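Local coordinates for leucyl aminopeptidase (Trypanosoma brucei brucei, PDB 5NSM), which probably removes N-terminal residues such as leucine from peptides as a two-metal aminopeptidase of the M17 family, at residues G40-G45 with E89-A94; A47-T52 with V102-V107; Y293-L298 with N344-K349; G297-P302 with I368-E373. One frame throughout, in Å; residues are numbered along the deposited sequence.

Contact 1: residues G40-G45 with E89-A94; sequences GVLSSG and EGLANA
V41 lays its CG1 methyl against the backbone that joins N93 to A94, with CG1 3.6 Å from N93 CA. That methyl lies anti to the backbone N (chi1 -172°), which carries it over this peptide. The next residue, L42, is gripped through both of its backbone polar atoms. L42 N donates to A92 O at 3.0 Å, and L42 O takes the N-H of A94 at 2.8 Å; N93 CA also comes to 3.2 Å from L42 O. L42 and N93 thus form a single isolated bridge between two loops that otherwise run across each other. The side chains of L42 and L91 meet nearly at right angles, the CD2 methyl of L42 against CD2 of L91 at 3.9 Å, and both also pack on V100. N93 turns its amide back along its own loop: ND2 reaches L91 O at 3.0 Å, close to the plane of the amide, and also bonds to S97 O, so two carbonyls fix its rotation. Its CB meanwhile rests 3.5 Å from S44 O, while the CB of A94 sits beside S43 O. On the other loop, S43 OG bonds to D142 and S44 OG to T140 O, tying residues 40-45 to strand 140-145. The contact therefore fastens the loop joining antiparallel strands 83-89 and 99-107 to the lead-in of strand 46-52, at the edge of the macro-like N-terminal domain of an M17 aminopeptidase.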
loop_
_atom_site.group_PDB
_atom_site.type_symbol
_atom_site.label_atom_id
_atom_site.label_comp_id
_atom_site.label_asym_id
_atom_site.label_seq_id
_atom_site.Cartn_x
_atom_site.Cartn_y
_atom_site.Cartn_z
ATOM N N GLY A 40 -11.575 51.337 36.878
ATOM C CA GLY A 40 -12.828 50.719 36.382
ATOM C C GLY A 40 -13.143 50.948 34.897
ATOM O O GLY A 40 -14.248 50.627 34.440
ATOM N N VAL A 41 -12.170 51.474 34.149
ATOM C CA VAL A 41 -12.282 51.644 32.687
ATOM C C VAL A 41 -11.613 50.427 32.015
ATOM O O VAL A 41 -10.410 50.205 32.131
ATOM C CB VAL A 41 -11.612 52.948 32.123
ATOM C CG1 VAL A 41 -11.954 53.138 30.648
ATOM C CG2 VAL A 41 -12.017 54.214 32.888
ATOM N N LEU A 42 -12.408 49.673 31.275
ATOM C CA LEU A 42 -11.892 48.500 30.525
ATOM C C LEU A 42 -10.967 48.971 29.411
ATOM O O LEU A 42 -11.099 50.085 28.897
ATOM C CB LEU A 42 -13.011 47.633 29.955
ATOM C CG LEU A 42 -13.615 46.669 30.983
ATOM C CD1 LEU A 42 -14.220 47.364 32.197
ATOM C CD2 LEU A 42 -14.693 45.861 30.289
ATOM N N SER A 43 -10.020 48.118 29.082
ATOM C CA SER A 43 -9.021 48.418 28.049
ATOM C C SER A 43 -9.645 48.509 26.636
ATOM O O SER A 43 -9.124 49.211 25.763
ATOM C CB SER A 43 -7.910 47.371 28.043
ATOM O OG SER A 43 -7.246 47.312 29.299
ATOM N N SER A 44 -10.720 47.771 26.423
ATOM C CA SER A 44 -11.357 47.686 25.110
ATOM C C SER A 44 -12.788 47.172 25.234
ATOM O O SER A 44 -13.295 46.971 26.324
ATOM C CB SER A 44 -10.568 46.781 24.138
ATOM O OG SER A 44 -10.726 45.395 24.456
ATOM N N GLY A 45 -13.423 46.979 24.073
ATOM C CA GLY A 45 -14.810 46.458 23.992
ATOM C C GLY A 45 -14.979 44.963 24.204
ATOM O O GLY A 45 -16.075 44.427 24.047
ATOM N N GLU A 89 -24.166 47.010 28.295
ATOM C CA GLU A 89 -24.373 48.370 27.747
ATOM C C GLU A 89 -23.834 49.439 28.692
ATOM O O GLU A 89 -23.959 49.345 29.925
ATOM C CB GLU A 89 -25.854 48.649 27.442
ATOM C CG GLU A 89 -26.069 49.905 26.588
ATOM C CD GLU A 89 -27.499 50.046 26.058
ATOM O OE1 GLU A 89 -28.360 49.183 26.366
ATOM O OE2 GLU A 89 -27.758 51.041 25.347
ATOM N N GLY A 90 -23.242 50.456 28.078
ATOM C CA GLY A 90 -22.770 51.675 28.804
ATOM C C GLY A 90 -21.720 51.404 29.872
ATOM O O GLY A 90 -21.733 51.968 30.956
ATOM N N LEU A 91 -20.818 50.499 29.551
ATOM C CA LEU A 91 -19.686 50.179 30.435
ATOM C C LEU A 91 -18.470 50.930 29.926
ATOM O O LEU A 91 -18.111 50.840 28.749
ATOM C CB LEU A 91 -19.412 48.674 30.441
ATOM C CG LEU A 91 -18.452 48.141 31.504
ATOM C CD1 LEU A 91 -18.924 48.443 32.926
ATOM C CD2 LEU A 91 -18.334 46.632 31.285
ATOM N N ALA A 92 -17.845 51.671 30.811
ATOM C CA ALA A 92 -16.695 52.519 30.436
ATOM C C ALA A 92 -15.573 51.680 29.882
ATOM O O ALA A 92 -15.161 50.675 30.493
ATOM C CB ALA A 92 -16.204 53.317 31.630
ATOM N N ASN A 93 -15.097 52.071 28.714
ATOM C CA ASN A 93 -13.919 51.420 28.102
ATOM C C ASN A 93 -13.124 52.378 27.238
ATOM O O ASN A 93 -13.659 53.292 26.657
ATOM C CB ASN A 93 -14.325 50.182 27.289
ATOM C CG ASN A 93 -15.173 50.520 26.076
ATOM O OD1 ASN A 93 -14.643 50.679 24.975
ATOM N ND2 ASN A 93 -16.478 50.726 26.290
ATOM N N ALA A 94 -11.840 52.102 27.117
ATOM C CA ALA A 94 -10.886 53.002 26.406
ATOM C C ALA A 94 -11.098 53.077 24.892
ATOM O O ALA A 94 -10.644 54.003 24.256
ATOM C CB ALA A 94 -9.443 52.617 26.699
#

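Contact 2: residues A47-T52 with V102-V107; sequences AVLVGT and VVVGEV
V50 and V107 meet methyl to methyl, CG1 of V50 against CG2 of V107 at 3.5 Å, their side chains crossing at about a right angle. Beneath them the backbones of 47-52 and 102-107 run parallel, 22° apart, joined by five hydrogen bonds that alternate between the strands: V103 N to A47 O (2.9 Å), L49 N to V103 O, G105 N to L49 O (2.8 Å), G51 N to G105 O and V107 N to G51 O. The last is the odd one, since V107 N sits above the plane of the G51 carbonyl, 50° out of it. On the other face L49 CD2 lies 4.4 Å from V104 CG2. These are neighbouring inner strands of the mixed six-stranded sheet of the macro-like N-terminal domain. Helix 120-131 covers the face bearing V48, V50 and V103 and also touches V107, through A130 and L126. Against the opposite face lie helices 53-56 and 69-77: L56 touches both L49 and V104, and V71 touches V102. Further out, V48 and V50 pair through their backbones with strand 140-145, while T52, at the N-cap of helix 53-56, donates its backbone N-H to the side chain of Q55.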
loop_
_atom_site.group_PDB
_atom_site.type_symbol
_atom_site.label_atom_id
_atom_site.label_comp_id
_atom_site.label_asym_id
_atom_site.label_seq_id
_atom_site.Cartn_x
_atom_site.Cartn_y
_atom_site.Cartn_z
ATOM N N ALA A 47 -13.929 41.837 27.117
ATOM C CA ALA A 47 -13.335 41.326 28.352
ATOM C C ALA A 47 -13.604 39.842 28.495
ATOM O O ALA A 47 -14.663 39.348 28.135
ATOM C CB ALA A 47 -13.865 42.058 29.581
ATOM N N VAL A 48 -12.636 39.156 29.096
ATOM C CA VAL A 48 -12.709 37.691 29.267
ATOM C C VAL A 48 -12.607 37.299 30.715
ATOM O O VAL A 48 -11.773 37.794 31.457
ATOM C CB VAL A 48 -11.615 36.976 28.458
ATOM C CG1 VAL A 48 -11.811 35.478 28.503
ATOM C CG2 VAL A 48 -11.636 37.442 27.009
ATOM N N LEU A 49 -13.495 36.411 31.107
ATOM C CA LEU A 49 -13.534 35.906 32.480
ATOM C C LEU A 49 -13.448 34.383 32.480
ATOM O O LEU A 49 -14.341 33.708 32.009
ATOM C CB LEU A 49 -14.813 36.340 33.214
ATOM C CG LEU A 49 -14.968 35.820 34.664
ATOM C CD1 LEU A 49 -13.885 36.386 35.581
ATOM C CD2 LEU A 49 -16.337 36.175 35.185
ATOM N N VAL A 50 -12.378 33.879 33.073
ATOM C CA VAL A 50 -12.052 32.434 33.055
ATOM C C VAL A 50 -11.747 31.825 34.434
ATOM O O VAL A 50 -10.922 32.311 35.170
ATOM C CB VAL A 50 -10.908 32.152 32.063
ATOM C CG1 VAL A 50 -10.448 30.715 32.180
ATOM C CG2 VAL A 50 -11.391 32.389 30.639
ATOM N N GLY A 51 -12.494 30.795 34.782
ATOM C CA GLY A 51 -12.320 30.121 36.054
ATOM C C GLY A 51 -13.165 28.866 36.170
ATOM O O GLY A 51 -13.945 28.544 35.288
ATOM N N THR A 52 -13.005 28.169 37.285
ATOM C CA THR A 52 -13.788 26.967 37.576
ATOM C C THR A 52 -15.201 27.339 37.989
ATOM O O THR A 52 -15.501 28.491 38.264
ATOM C CB THR A 52 -13.197 26.117 38.710
ATOM O OG1 THR A 52 -13.157 26.899 39.908
ATOM C CG2 THR A 52 -11.773 25.643 38.371
ATOM N N VAL A 102 -18.584 40.661 27.117
ATOM C CA VAL A 102 -17.958 39.887 28.197
ATOM C C VAL A 102 -18.130 38.391 27.905
ATOM O O VAL A 102 -19.263 37.904 27.811
ATOM C CB VAL A 102 -18.569 40.175 29.577
ATOM C CG1 VAL A 102 -17.891 39.320 30.655
ATOM C CG2 VAL A 102 -18.427 41.640 29.931
ATOM N N VAL A 103 -17.008 37.696 27.751
ATOM C CA VAL A 103 -17.010 36.247 27.464
ATOM C C VAL A 103 -16.545 35.484 28.675
ATOM O O VAL A 103 -15.431 35.648 29.150
ATOM C CB VAL A 103 -16.133 35.854 26.270
ATOM C CG1 VAL A 103 -16.269 34.362 25.976
ATOM C CG2 VAL A 103 -16.529 36.644 25.022
ATOM N N VAL A 104 -17.452 34.674 29.188
ATOM C CA VAL A 104 -17.181 33.806 30.346
ATOM C C VAL A 104 -16.745 32.416 29.838
ATOM O O VAL A 104 -17.324 31.882 28.916
ATOM C CB VAL A 104 -18.418 33.648 31.245
ATOM C CG1 VAL A 104 -18.142 32.698 32.391
ATOM C CG2 VAL A 104 -18.835 35.007 31.801
ATOM N N GLY A 105 -15.741 31.858 30.491
ATOM C CA GLY A 105 -15.256 30.509 30.188
ATOM C C GLY A 105 -15.092 29.675 31.444
ATOM O O GLY A 105 -14.431 30.101 32.383
ATOM N N GLU A 106 -15.679 28.486 31.434
ATOM C CA GLU A 106 -15.610 27.563 32.573
ATOM C C GLU A 106 -14.536 26.463 32.402
ATOM O O GLU A 106 -14.555 25.686 31.452
ATOM C CB GLU A 106 -16.949 26.910 32.873
ATOM C CG GLU A 106 -16.959 26.180 34.228
ATOM C CD GLU A 106 -18.205 25.328 34.458
ATOM O OE1 GLU A 106 -19.323 25.840 34.238
ATOM O OE2 GLU A 106 -18.060 24.151 34.876
ATOM N N VAL A 107 -13.615 26.449 33.357
ATOM C CA VAL A 107 -12.508 25.497 33.429
ATOM C C VAL A 107 -12.907 24.300 34.303
ATOM O O VAL A 107 -13.380 24.493 35.412
ATOM C CB VAL A 107 -11.241 26.118 34.065
ATOM C CG1 VAL A 107 -10.064 25.147 34.012
ATOM C CG2 VAL A 107 -10.859 27.427 33.386
#

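Contact 3: residues Y293-L298 with N344-K349; sequences YDCGGL and NAIGPK. With MN (manganese (II) ion), chain O; MN (manganese (II) ion), chain N.
The two-manganese site of the catalytic domain is built partly on the ends of two parallel strands, where D294 and N344 stand side by side and point the same way. D294 has CG anti to its backbone N (chi1 -165°), which swings the carboxylate toward the metals: OD2 bridges both manganese ions, lying 2.0 Å from each. The remaining oxygen, OD1, receives N344 ND2 at 3.1 Å on its syn side. The amide nitrogen stands 33° out of the carboxylate plane, and the two planes are turned 37° apart. N344 ND2 has a second acceptor in T370 O, and the two bonds together fix the rotation of this second-shell amide. Backbone bonds set the pair in register: N344 N donates to Y293 O at 2.9 Å, and C295 N to N344 O at 3.2 Å. Past the strand ends I346 carries the contact: its CB lies 4.0 Å from C295 SG, and its CD1 methyl rests against the backbone at G297 O, 3.6 Å away. L298 brings CD2 to 4.2 Å from I346 CG1, where I346 of a second subunit packs on both residues. The metal ligands K289, D312, D371 and E373 complete the surroundings of D294. A bridging carboxylate at a strand end, its other oxygen held by an asparagine amide, belongs to the binuclear metal centre characteristic of M17 leucyl aminopeptidases.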
loop_
_atom_site.group_PDB
_atom_site.type_symbol
_atom_site.label_atom_id
_atom_site.label_comp_id
_atom_site.label_asym_id
_atom_site.label_seq_id
_atom_site.Cartn_x
_atom_site.Cartn_y
_atom_site.Cartn_z
ATOM N N TYR A 293 14.126 20.808 8.628
ATOM C CA TYR A 293 13.142 20.069 7.831
ATOM C C TYR A 293 13.601 18.613 7.643
ATOM O O TYR A 293 14.758 18.369 7.349
ATOM C CB TYR A 293 12.926 20.723 6.474
ATOM C CG TYR A 293 11.729 20.229 5.694
ATOM C CD1 TYR A 293 10.433 20.529 6.092
ATOM C CD2 TYR A 293 11.888 19.468 4.547
ATOM C CE1 TYR A 293 9.330 20.079 5.374
ATOM C CE2 TYR A 293 10.784 19.034 3.807
ATOM C CZ TYR A 293 9.511 19.340 4.228
ATOM O OH TYR A 293 8.424 18.913 3.517
ATOM N N ASP A 294 12.674 17.686 7.889
ATOM C CA ASP A 294 12.908 16.212 7.855
ATOM C C ASP A 294 12.144 15.692 6.663
ATOM O O ASP A 294 10.967 15.378 6.768
ATOM C CB ASP A 294 12.445 15.512 9.183
ATOM C CG ASP A 294 12.984 14.078 9.363
ATOM O OD1 ASP A 294 13.632 13.631 8.406
ATOM O OD2 ASP A 294 12.776 13.382 10.453
ATOM N N CYS A 295 12.781 15.680 5.506
ATOM C CA CYS A 295 12.151 15.047 4.313
ATOM C C CYS A 295 12.276 13.510 4.361
ATOM O O CYS A 295 11.631 12.804 3.615
ATOM C CB CYS A 295 12.706 15.593 2.992
ATOM S SG CYS A 295 14.179 14.798 2.326
ATOM N N GLY A 296 13.117 13.036 5.263
ATOM C CA GLY A 296 13.416 11.611 5.413
ATOM C C GLY A 296 14.758 11.179 4.829
ATOM O O GLY A 296 15.257 10.083 5.106
ATOM N N GLY A 297 15.340 12.058 4.032
ATOM C CA GLY A 297 16.538 11.730 3.249
ATOM C C GLY A 297 16.179 10.727 2.164
ATOM O O GLY A 297 15.061 10.718 1.654
ATOM N N LEU A 298 17.120 9.850 1.849
ATOM C CA LEU A 298 16.897 8.802 0.827
ATOM C C LEU A 298 15.708 7.888 1.186
ATOM O O LEU A 298 14.986 7.418 0.298
ATOM C CB LEU A 298 18.153 8.002 0.549
ATOM C CG LEU A 298 19.165 8.699 -0.359
ATOM C CD1 LEU A 298 20.483 7.949 -0.366
ATOM C CD2 LEU A 298 18.673 8.819 -1.795
ATOM N N ASN A 344 17.534 17.479 6.898
ATOM C CA ASN A 344 17.586 16.120 6.364
ATOM C C ASN A 344 17.020 16.142 4.953
ATOM O O ASN A 344 15.823 15.963 4.722
ATOM C CB ASN A 344 16.828 15.125 7.240
ATOM C CG ASN A 344 17.216 13.675 6.974
ATOM O OD1 ASN A 344 18.211 13.381 6.291
ATOM N ND2 ASN A 344 16.421 12.759 7.493
ATOM N N ALA A 345 17.928 16.318 4.007
ATOM C CA ALA A 345 17.572 16.562 2.587
ATOM C C ALA A 345 17.879 15.378 1.702
ATOM O O ALA A 345 18.570 14.441 2.080
ATOM C CB ALA A 345 18.283 17.799 2.060
ATOM N N ILE A 346 17.353 15.445 0.499
ATOM C CA ILE A 346 17.544 14.372 -0.485
ATOM C C ILE A 346 18.299 14.926 -1.688
ATOM O O ILE A 346 17.938 15.963 -2.247
ATOM C CB ILE A 346 16.218 13.666 -0.893
ATOM C CG1 ILE A 346 16.523 12.444 -1.765
ATOM C CG2 ILE A 346 15.274 14.606 -1.598
ATOM C CD1 ILE A 346 15.372 11.479 -1.882
ATOM N N GLY A 347 19.339 14.209 -2.084
ATOM C CA GLY A 347 20.131 14.600 -3.261
ATOM C C GLY A 347 21.339 13.717 -3.477
ATOM O O GLY A 347 21.490 12.720 -2.801
ATOM N N PRO A 348 22.237 14.125 -4.384
ATOM C CA PRO A 348 23.430 13.350 -4.656
ATOM C C PRO A 348 24.381 13.150 -3.475
ATOM O O PRO A 348 25.112 12.172 -3.445
ATOM C CB PRO A 348 24.132 14.132 -5.772
ATOM C CG PRO A 348 23.260 15.263 -6.170
ATOM C CD PRO A 348 22.121 15.336 -5.222
ATOM N N LYS A 349 24.398 14.073 -2.530
ATOM C CA LYS A 349 25.312 13.959 -1.353
ATOM C C LYS A 349 24.671 13.326 -0.127
ATOM O O LYS A 349 25.272 13.218 0.924
ATOM C CB LYS A 349 25.875 15.313 -0.990
ATOM C CG LYS A 349 26.623 15.974 -2.129
ATOM C CD LYS A 349 27.718 16.905 -1.622
ATOM C CE LYS A 349 27.158 18.214 -1.102
ATOM N NZ LYS A 349 28.052 18.777 -0.030
HETATM MN MN MN O . 13.124 13.829 12.373
HETATM MN MN MN N . 13.128 11.446 10.413
HETATM O O HOH W 1 11.146 13.602 12.859
#

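Contact 4: residues G297-P302 with I368-E373; sequences GLALKP and INTDAE. With MN (manganese (II) ion), chain N; MN (manganese (II) ion), chain O.
K301 and D371 cross at about a right angle at the two-manganese centre, with the amine end of the lysine set against the carboxylate in a salt bridge. The lysine chain runs out straight and then bends at its last torsion (chi4 -63°), bringing NZ 2.8 Å from D371 OD2 on the syn lone pair of that oxygen. NZ also makes a weaker bond to D371 OD1, at 3.1 Å. OD1 is at the same time a ligand of the manganese of chain N, 2.0 Å away, which D371 O also binds at 1.9 Å; one residue thus grips the ion through both side chain and backbone. E373 spans the two metals, OE2 on this ion and OE1 on the manganese of chain O. D371 is itself held by an Asx turn: N369 OD1 accepts its backbone N-H in the carbonyl plane, at the start of a type I turn from N369 to A372. The same oxygen comes within 3.3 Å of A299 CB. T370 likewise directs its hydroxyl at 297-302. There T370 OG1 takes the N-H of A299 at 2.9 Å, nearly straight (161°), while also bonding to G296 O. A299 is the centre of an inverse gamma turn, its methyl directed at the N369-D371 turn. Its carbonyl turns instead to water 2, which donates to both A299 O and D371 OD2, the latter 2.6 Å from the water oxygen.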
loop_
_atom_site.group_PDB
_atom_site.type_symbol
_atom_site.label_atom_id
_atom_site.label_comp_id
_atom_site.label_asym_id
_atom_site.label_seq_id
_atom_site.Cartn_x
_atom_site.Cartn_y
_atom_site.Cartn_z
ATOM N N GLY A 297 15.340 12.058 4.032
ATOM C CA GLY A 297 16.538 11.730 3.249
ATOM C C GLY A 297 16.179 10.727 2.164
ATOM O O GLY A 297 15.061 10.718 1.654
ATOM N N LEU A 298 17.120 9.850 1.849
ATOM C CA LEU A 298 16.897 8.802 0.827
ATOM C C LEU A 298 15.708 7.888 1.186
ATOM O O LEU A 298 14.986 7.418 0.298
ATOM C CB LEU A 298 18.153 8.002 0.549
ATOM C CG LEU A 298 19.165 8.699 -0.359
ATOM C CD1 LEU A 298 20.483 7.949 -0.366
ATOM C CD2 LEU A 298 18.673 8.819 -1.795
ATOM N N ALA A 299 15.471 7.725 2.489
ATOM C CA ALA A 299 14.237 7.080 3.020
ATOM C C ALA A 299 13.103 8.103 3.031
ATOM O O ALA A 299 12.597 8.508 4.075
ATOM C CB ALA A 299 14.456 6.502 4.401
ATOM N N LEU A 300 12.746 8.520 1.838
ATOM C CA LEU A 300 11.845 9.653 1.607
ATOM C C LEU A 300 10.473 9.400 2.187
ATOM O O LEU A 300 9.866 8.362 1.987
ATOM C CB LEU A 300 11.713 9.949 0.117
ATOM C CG LEU A 300 11.014 11.246 -0.281
ATOM C CD1 LEU A 300 11.849 12.453 0.124
ATOM C CD2 LEU A 300 10.778 11.253 -1.793
ATOM N N LYS A 301 10.001 10.368 2.935
ATOM C CA LYS A 301 8.640 10.330 3.462
ATOM C C LYS A 301 7.632 10.512 2.365
ATOM O O LYS A 301 7.832 11.345 1.497
ATOM C CB LYS A 301 8.418 11.450 4.459
ATOM C CG LYS A 301 9.228 11.328 5.714
ATOM C CD LYS A 301 9.046 12.578 6.545
ATOM C CE LYS A 301 9.936 12.552 7.784
ATOM N NZ LYS A 301 9.549 11.412 8.654
ATOM N N PRO A 302 6.515 9.773 2.418
ATOM C CA PRO A 302 5.367 10.178 1.586
ATOM C C PRO A 302 4.864 11.577 1.987
ATOM O O PRO A 302 5.079 12.010 3.111
ATOM C CB PRO A 302 4.307 9.107 1.890
ATOM C CG PRO A 302 5.051 7.983 2.571
ATOM C CD PRO A 302 6.171 8.646 3.303
ATOM N N ILE A 368 20.578 2.149 8.760
ATOM C CA ILE A 368 19.521 1.277 8.232
ATOM C C ILE A 368 18.435 2.099 7.547
ATOM O O ILE A 368 17.875 1.682 6.529
ATOM C CB ILE A 368 18.829 0.455 9.343
ATOM C CG1 ILE A 368 19.834 -0.390 10.115
ATOM C CG2 ILE A 368 17.724 -0.450 8.783
ATOM C CD1 ILE A 368 20.633 -1.357 9.275
ATOM N N ASN A 369 18.136 3.236 8.147
ATOM C CA ASN A 369 17.093 4.136 7.679
ATOM C C ASN A 369 17.466 5.589 7.955
ATOM O O ASN A 369 17.578 6.001 9.077
ATOM C CB ASN A 369 15.764 3.774 8.344
ATOM C CG ASN A 369 14.570 4.479 7.734
ATOM O OD1 ASN A 369 14.558 5.688 7.577
ATOM N ND2 ASN A 369 13.576 3.693 7.324
ATOM N N THR A 370 17.599 6.356 6.895
ATOM C CA THR A 370 18.032 7.759 6.964
ATOM C C THR A 370 17.021 8.684 7.623
ATOM O O THR A 370 17.342 9.809 7.950
ATOM C CB THR A 370 18.319 8.345 5.574
ATOM O OG1 THR A 370 17.157 8.256 4.738
ATOM C CG2 THR A 370 19.475 7.620 4.931
ATOM N N ASP A 371 15.799 8.205 7.768
ATOM C CA ASP A 371 14.695 8.976 8.372
ATOM C C ASP A 371 14.654 8.905 9.906
ATOM O O ASP A 371 13.893 9.662 10.549
ATOM C CB ASP A 371 13.337 8.568 7.843
ATOM C CG ASP A 371 12.269 9.584 8.166
ATOM O OD1 ASP A 371 12.578 10.722 8.682
ATOM O OD2 ASP A 371 11.112 9.265 7.880
ATOM N N ALA A 372 15.507 8.039 10.428
ATOM C CA ALA A 372 15.910 7.996 11.857
ATOM C C ALA A 372 17.209 8.801 12.066
ATOM O O ALA A 372 18.212 8.326 12.572
ATOM C CB ALA A 372 16.095 6.567 12.319
ATOM N N GLU A 373 17.112 10.052 11.686
ATOM C CA GLU A 373 18.235 11.027 11.656
ATOM C C GLU A 373 18.469 11.741 13.006
ATOM O O GLU A 373 19.541 12.188 13.299
ATOM C CB GLU A 373 17.960 12.072 10.569
ATOM C CG GLU A 373 17.023 13.234 10.916
ATOM C CD GLU A 373 15.536 12.918 11.133
ATOM O OE1 GLU A 373 14.870 13.750 11.864
ATOM O OE2 GLU A 373 14.993 11.944 10.503
HETATM MN MN MN N . 13.128 11.446 10.413
HETATM MN MN MN O . 13.124 13.829 12.373
HETATM O O HOH W 2 10.685 7.627 5.954
HETATM O O HOH W 3 10.797 10.606 11.411
HETATM O O HOH W 1 11.146 13.602 12.859
#

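How the contacts relate
The four contacts fall into two pairs, on opposite sides of the centre of the chain. Contacts 1 and 2 share the N-terminal domain, their centres about 17 Å apart, and meet where L42 CD2 packs 4.0 Å from A47 CB; their segments alternate along the chain. Contacts 3 and 4 are centred only about 7 Å apart, share G297 and L298, and supply ligands to the same two manganese ions. D294 O also packs 3.2 Å from K301 CE. Between nearest atoms, contacts 2 and 3 are about 35 Å apart, as are contacts 2 and 4; contact 1 is about 37 Å from contact 3 and about 42 Å from contact 4. The N-terminal pair thus has no direct part in the metal centre.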